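Endoribonuclease ToxN (Pectobacterium atrosepticum, PDB 2XDB) cleaves RNA as the endoribonuclease toxin of a type III toxin-antitoxin system that defends bacteria against phages, and is held in check by the ToxI RNA antitoxin. Local coordinates at residues L118-I121 / R122-D126; D126-A129 / S130-T134; T147-F150 / S151-E154. All coordinates share one frame; numbering follows the deposited sequence.

Contact 1: L118-I121 / R122-D126; sequences LQFI and RANSD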
# COMPACT_ATOMS: atom_id res chain seq x y z
N LEU A 118 0.76 12.79 2.71
CA LEU A 118 0.18 13.03 1.38
C LEU A 118 1.11 13.94 0.60
O LEU A 118 1.40 13.70 -0.57
CB LEU A 118 -1.18 13.70 1.51
CG LEU A 118 -2.30 13.36 0.53
CD1 LEU A 118 -3.14 14.59 0.27
CD2 LEU A 118 -1.76 12.81 -0.77
N GLN A 119 1.59 14.99 1.26
CA GLN A 119 2.38 15.98 0.56
C GLN A 119 3.67 15.35 0.08
O GLN A 119 4.18 15.69 -0.98
CB GLN A 119 2.69 17.18 1.45
CG GLN A 119 3.24 18.36 0.67
CD GLN A 119 3.89 19.38 1.57
OE1 GLN A 119 3.47 19.58 2.71
NE2 GLN A 119 4.93 20.03 1.06
N PHE A 120 4.20 14.42 0.87
CA PHE A 120 5.43 13.77 0.45
C PHE A 120 5.16 12.80 -0.69
O PHE A 120 5.83 12.83 -1.72
CB PHE A 120 6.09 13.07 1.62
CG PHE A 120 7.39 12.45 1.27
CD1 PHE A 120 7.50 11.08 1.11
CD2 PHE A 120 8.51 13.23 1.06
CE1 PHE A 120 8.70 10.51 0.77
CE2 PHE A 120 9.71 12.67 0.73
CZ PHE A 120 9.81 11.31 0.58
N ILE A 121 4.16 11.94 -0.50
CA ILE A 121 3.72 11.02 -1.54
C ILE A 121 3.42 11.72 -2.87
O ILE A 121 3.87 11.29 -3.92
CB ILE A 121 2.47 10.26 -1.09
CG1 ILE A 121 2.80 9.31 0.05
CG2 ILE A 121 1.88 9.55 -2.26
CD1 ILE A 121 1.60 8.67 0.68
N ARG A 122 2.63 12.79 -2.82
CA ARG A 122 2.29 13.50 -4.04
C ARG A 122 3.53 14.03 -4.76
O ARG A 122 3.65 13.91 -5.97
CB ARG A 122 1.33 14.64 -3.74
CG ARG A 122 1.11 15.56 -4.93
CD ARG A 122 0.13 16.70 -4.61
NE ARG A 122 0.73 17.77 -3.82
CZ ARG A 122 0.40 18.00 -2.55
NH1 ARG A 122 0.98 18.99 -1.88
NH2 ARG A 122 -0.51 17.25 -1.95
N ALA A 123 4.46 14.61 -4.02
CA ALA A 123 5.68 15.13 -4.61
C ALA A 123 6.53 14.01 -5.19
O ALA A 123 7.41 14.25 -6.00
CB ALA A 123 6.49 15.92 -3.57
N ASN A 124 6.26 12.78 -4.78
CA ASN A 124 7.01 11.64 -5.30
C ASN A 124 6.15 10.61 -6.03
O ASN A 124 6.59 9.47 -6.23
CB ASN A 124 7.74 10.95 -4.17
CG ASN A 124 8.89 11.76 -3.67
OD1 ASN A 124 9.93 11.83 -4.32
ND2 ASN A 124 8.71 12.40 -2.52
N SER A 125 4.94 11.00 -6.42
CA SER A 125 4.02 10.04 -6.99
C SER A 125 4.64 9.23 -8.14
O SER A 125 4.41 8.03 -8.26
CB SER A 125 2.74 10.72 -7.41
OG SER A 125 2.93 11.34 -8.66
N ASP A 126 5.45 9.86 -8.98
CA ASP A 126 6.01 9.16 -10.13
C ASP A 126 7.05 8.12 -9.73
O ASP A 126 7.09 7.01 -10.26
CB ASP A 126 6.58 10.14 -11.15
CG ASP A 126 5.49 10.94 -11.85
OD1 ASP A 126 4.33 10.46 -11.91
OD2 ASP A 126 5.78 12.05 -12.34
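Phe120 and Asn124 meet because their first torsions swing them to the same side of the chain: CG of Phe120 stands opposite the backbone N (chi1 -177°), while CG of Asn124 stands opposite its own carbonyl carbon (chi1 -71°), which turns the amide back over the preceding helical turn. There Asn124 ND2 gives a hydrogen bond of 3.0 Å to Phe120 O, approaching from above the carbonyl plane. The same ND2 hangs over one face of the Phe120 ring, displaced from the centre toward the rim on the CE2 side and 3.4 Å from CE2, with amide and ring planes 51° apart. The ring also meets His72 and packs on Leu71, joining the end of helix 109-123 to strand 69-73.

The backbone begins with a regular helical bond, Arg122 N to Leu118 O at 2.7 Å. It then tightens as Asn124 N turns to Ile121 O at 2.9 Å, with a weak second bond to Phe120 O, and Asn124 becomes the N-cap residue of helix 125-140. Its side chain does no capping there, being engaged with the turn before. On the outer face Arg122 bends at chi3 and crosses Gln119, its guanidinium face over Gln119 CA and nearly parallel to the amide plane; a long, flexible charged chain suits this exposed surface.

Asparagine thus serves the junction of helices 109-123 and 125-140 well. A carbonyl near the end of the first helix gains a side-chain donor, and the partly positive NH2 group as a whole is probably compatible with the ring face.

Contact 2: D126-A129 / S130-T134; sequences DKIA and SKSDT. With nucleotides of chain B.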
# COMPACT_ATOMS: atom_id res chain seq x y z
N ASP A 126 5.45 9.86 -8.98
CA ASP A 126 6.01 9.16 -10.13
C ASP A 126 7.05 8.12 -9.73
O ASP A 126 7.09 7.01 -10.26
CB ASP A 126 6.58 10.14 -11.15
CG ASP A 126 5.49 10.94 -11.85
OD1 ASP A 126 4.33 10.46 -11.91
OD2 ASP A 126 5.78 12.05 -12.34
N LYS A 127 7.91 8.50 -8.79
CA LYS A 127 8.88 7.56 -8.26
C LYS A 127 8.15 6.33 -7.74
O LYS A 127 8.54 5.20 -8.02
CB LYS A 127 9.68 8.21 -7.15
CG LYS A 127 10.80 7.37 -6.65
CD LYS A 127 11.74 8.18 -5.78
CE LYS A 127 12.22 9.43 -6.50
NZ LYS A 127 13.26 10.10 -5.68
N ILE A 128 7.06 6.56 -7.01
CA ILE A 128 6.30 5.47 -6.43
C ILE A 128 5.71 4.55 -7.48
O ILE A 128 5.81 3.33 -7.37
CB ILE A 128 5.20 5.98 -5.51
CG1 ILE A 128 5.82 6.65 -4.28
CG2 ILE A 128 4.30 4.82 -5.10
CD1 ILE A 128 4.83 7.51 -3.48
N ALA A 129 5.10 5.12 -8.51
CA ALA A 129 4.51 4.32 -9.57
C ALA A 129 5.58 3.55 -10.34
O ALA A 129 5.36 2.43 -10.79
CB ALA A 129 3.69 5.20 -10.52
N SER A 130 6.74 4.16 -10.50
CA SER A 130 7.79 3.54 -11.27
C SER A 130 8.39 2.36 -10.51
O SER A 130 8.69 1.33 -11.10
CB SER A 130 8.87 4.55 -11.61
OG SER A 130 10.04 3.88 -12.03
N LYS A 131 8.54 2.51 -9.20
CA LYS A 131 8.99 1.39 -8.39
C LYS A 131 7.98 0.25 -8.43
O LYS A 131 8.36 -0.91 -8.46
CB LYS A 131 9.25 1.82 -6.96
CG LYS A 131 10.51 2.62 -6.77
CD LYS A 131 10.54 3.24 -5.40
CE LYS A 131 11.82 4.02 -5.18
NZ LYS A 131 12.90 3.08 -4.85
N SER A 132 6.69 0.58 -8.42
CA SER A 132 5.66 -0.45 -8.41
C SER A 132 5.73 -1.27 -9.69
O SER A 132 5.67 -2.49 -9.66
CB SER A 132 4.27 0.17 -8.25
OG SER A 132 4.17 0.84 -7.01
N ASP A 133 5.86 -0.57 -10.81
CA ASP A 133 5.90 -1.21 -12.11
C ASP A 133 7.10 -2.15 -12.20
O ASP A 133 6.98 -3.28 -12.67
CB ASP A 133 5.96 -0.16 -13.22
CG ASP A 133 5.88 -0.78 -14.62
OD1 ASP A 133 5.08 -1.71 -14.83
OD2 ASP A 133 6.63 -0.32 -15.52
N THR A 134 8.26 -1.69 -11.73
CA THR A 134 9.46 -2.50 -11.88
C THR A 134 9.40 -3.67 -10.91
O THR A 134 9.89 -4.75 -11.20
CB THR A 134 10.74 -1.68 -11.65
OG1 THR A 134 10.75 -0.54 -12.51
CG2 THR A 134 11.97 -2.52 -11.94
P U B 21 11.80 -2.96 -16.27
OP1 U B 21 11.67 -1.81 -15.32
OP2 U B 21 11.27 -4.28 -15.87
O5' U B 21 11.20 -2.54 -17.68
C5' U B 21 11.25 -3.43 -18.79
C4' U B 21 11.52 -2.72 -20.10
O4' U B 21 10.53 -1.68 -20.34
C3' U B 21 12.88 -2.05 -20.25
O3' U B 21 13.32 -2.20 -21.60
C2' U B 21 12.55 -0.58 -20.00
O2' U B 21 13.48 0.33 -20.54
C1' U B 21 11.19 -0.48 -20.69
N1 U B 21 10.32 0.70 -20.44
C2 U B 21 10.55 1.59 -19.39
O2 U B 21 11.47 1.49 -18.59
N3 U B 21 9.65 2.62 -19.30
C4 U B 21 8.56 2.88 -20.12
O4 U B 21 7.84 3.86 -19.91
C5 U B 21 8.39 1.93 -21.17
C6 U B 21 9.25 0.91 -21.29
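Lys127 and Lys131, one helical turn apart, lie side by side and point the same way, their aliphatic parts in contact through Lys127 CG and Lys131 CE at 3.8 Å. The Lys131 chain runs out extended and bends only at its last torsion (chi4 -80°), while its methylenes pass close to the backbone oxygen of Lys127. Its ammonium group ends in hydrogen bonds to Ser65 O and Glu63 O, and both lysines lean on Phe69. A lysine suits such a place because its stem can pack on an apolar ring while its tip reaches polar atoms farther off.

Ser132 faces the protein interior, and its hydroxyl is turned back along the helix (chi1 -62°) to give a bond of 3.0 Å from Ser132 OG to Ile128 O. Ser132 N reaches Ile128 O at 3.1 Å from the opposite face of the carbonyl plane, so two donors grip it and the buried hydroxyl is satisfied within its own helix. Helix 125-140 is amphipathic and lies against the antiparallel sheet of this SH3-clan toxin: Ile128 packs on Val39, Ile84 and Phe69, Ser132 on Val39 and Leu86, whereas Asp126 and Ser130 are exposed.

Farther along, Thr134 meets the bound RNA. Its OG1 lies 3.1 Å from Ser130 O and 3.2 Å from OP1 of U21 of chain B, and the single hydroxyl proton may serve either acceptor. Beside it, Thr134 CG2 approaches OP1 of U21 of chain B at 3.5 Å, and the side chain also packs on a sugar of the RNA.

Contact 3: T147-F150 / S151-E154; sequences TCNF and SLLE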
# COMPACT_ATOMS: atom_id res chain seq x y z
N THR A 147 7.38 -11.45 -2.04
CA THR A 147 6.29 -10.52 -2.30
C THR A 147 4.97 -11.26 -2.51
O THR A 147 4.97 -12.48 -2.67
CB THR A 147 6.58 -9.66 -3.53
OG1 THR A 147 6.17 -10.35 -4.72
CG2 THR A 147 8.05 -9.34 -3.60
N CYS A 148 3.86 -10.53 -2.49
CA CYS A 148 2.59 -11.14 -2.86
C CYS A 148 2.76 -11.74 -4.24
O CYS A 148 3.43 -11.16 -5.10
CB CYS A 148 1.45 -10.12 -2.90
SG CYS A 148 0.87 -9.53 -1.29
N ASN A 149 2.13 -12.89 -4.45
CA ASN A 149 2.14 -13.53 -5.74
C ASN A 149 1.20 -12.79 -6.69
O ASN A 149 0.02 -13.13 -6.82
CB ASN A 149 1.73 -14.99 -5.59
CG ASN A 149 1.82 -15.76 -6.88
OD1 ASN A 149 1.93 -15.19 -7.97
ND2 ASN A 149 1.76 -17.08 -6.76
N PHE A 150 1.72 -11.75 -7.34
CA PHE A 150 0.88 -10.89 -8.17
C PHE A 150 0.10 -11.62 -9.27
O PHE A 150 -1.05 -11.28 -9.52
CB PHE A 150 1.69 -9.75 -8.76
CG PHE A 150 2.42 -8.93 -7.75
CD1 PHE A 150 1.73 -8.31 -6.72
CD2 PHE A 150 3.80 -8.74 -7.85
CE1 PHE A 150 2.41 -7.53 -5.78
CE2 PHE A 150 4.48 -7.97 -6.92
CZ PHE A 150 3.78 -7.36 -5.88
N SER A 151 0.71 -12.60 -9.93
CA SER A 151 0.01 -13.34 -10.98
C SER A 151 -1.18 -14.13 -10.43
O SER A 151 -2.26 -14.16 -11.05
CB SER A 151 0.94 -14.30 -11.71
OG SER A 151 2.11 -13.66 -12.18
N LEU A 152 -0.98 -14.77 -9.28
CA LEU A 152 -2.02 -15.59 -8.68
C LEU A 152 -3.18 -14.69 -8.24
O LEU A 152 -4.34 -14.96 -8.57
CB LEU A 152 -1.47 -16.36 -7.48
CG LEU A 152 -2.00 -17.78 -7.21
CD1 LEU A 152 -2.05 -18.11 -5.71
CD2 LEU A 152 -3.35 -17.96 -7.82
N LEU A 153 -2.87 -13.62 -7.50
CA LEU A 153 -3.88 -12.66 -7.08
C LEU A 153 -4.59 -12.12 -8.31
O LEU A 153 -5.82 -12.03 -8.34
CB LEU A 153 -3.26 -11.50 -6.30
CG LEU A 153 -2.70 -11.82 -4.92
CD1 LEU A 153 -2.33 -10.54 -4.14
CD2 LEU A 153 -3.70 -12.62 -4.13
N GLU A 154 -3.83 -11.76 -9.34
CA GLU A 154 -4.46 -11.21 -10.52
C GLU A 154 -5.38 -12.22 -11.15
O GLU A 154 -6.33 -11.85 -11.83
CB GLU A 154 -3.42 -10.75 -11.54
CG GLU A 154 -2.80 -9.44 -11.17
CD GLU A 154 -1.65 -9.10 -12.06
OE1 GLU A 154 -0.80 -8.31 -11.61
OE2 GLU A 154 -1.60 -9.62 -13.20
O HOH W 1 3.56 -12.96 -9.97
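Asn149 caps helix 150-156 from the N-cap position, its OD1 accepting from Leu152 N at 3.2 Å. CG stands opposite the backbone N (chi1 -175°), which brings the amide alongside the first turn; the donor comes from well above the carbonyl plane of the side chain. The amide also crosses the Leu152 side chain, with Asn149 ND2 3.4 Å from Leu152 CB. Asparagine fits here because its short side chain can supply the acceptor that a first-turn N-H lacks. Asn149 O adds a nearly straight bond to Leu153 N at 3.0 Å.

The tight side holds Phe150, whose ring has Cys148 O 3.5 Å above its centre, and Leu153, whose CD1 touches Cys148 CB at 4.0 Å. The other side is wetter: exposed Ser151 donates its backbone N-H to a water at 2.9 Å, and that water gives a weak bond to Asn149 OD1. At the far end of the turn, Glu154 N bonds to Phe150 O, and Glu154 OE1 forms a salt bridge with Arg136 and a hydrogen bond with Tyr47.

Phe150 packs on Met89 of strand 80-91 and on Val139 of helix 125-140, while Leu153 rests on Pro91 of the same strand, so the start of helix 150-156 adjoins both.

How the contacts relate
Contacts 1, 2 and 3 follow one another along the C-terminal half of the chain. Contact 1 spans the break between helices 109-123 and 125-140, and contact 2 continues along the second helix; they share Asp126, their centres lie 12 Å apart, and Ile121 CG2 packs on Ile128 CD1 at 3.8 Å. Contact 3, at the start of helix 150-156, is centred 17 Å from contact 2 and 26 Å from contact 1, on the other side of the chain's centre from the latter. Helix 125-140 carries contact 2 and part of contact 1, precedes helix 150-156 in the chain, and lies along the antiparallel sheet, presenting Thr134 to the inhibitory RNA midway.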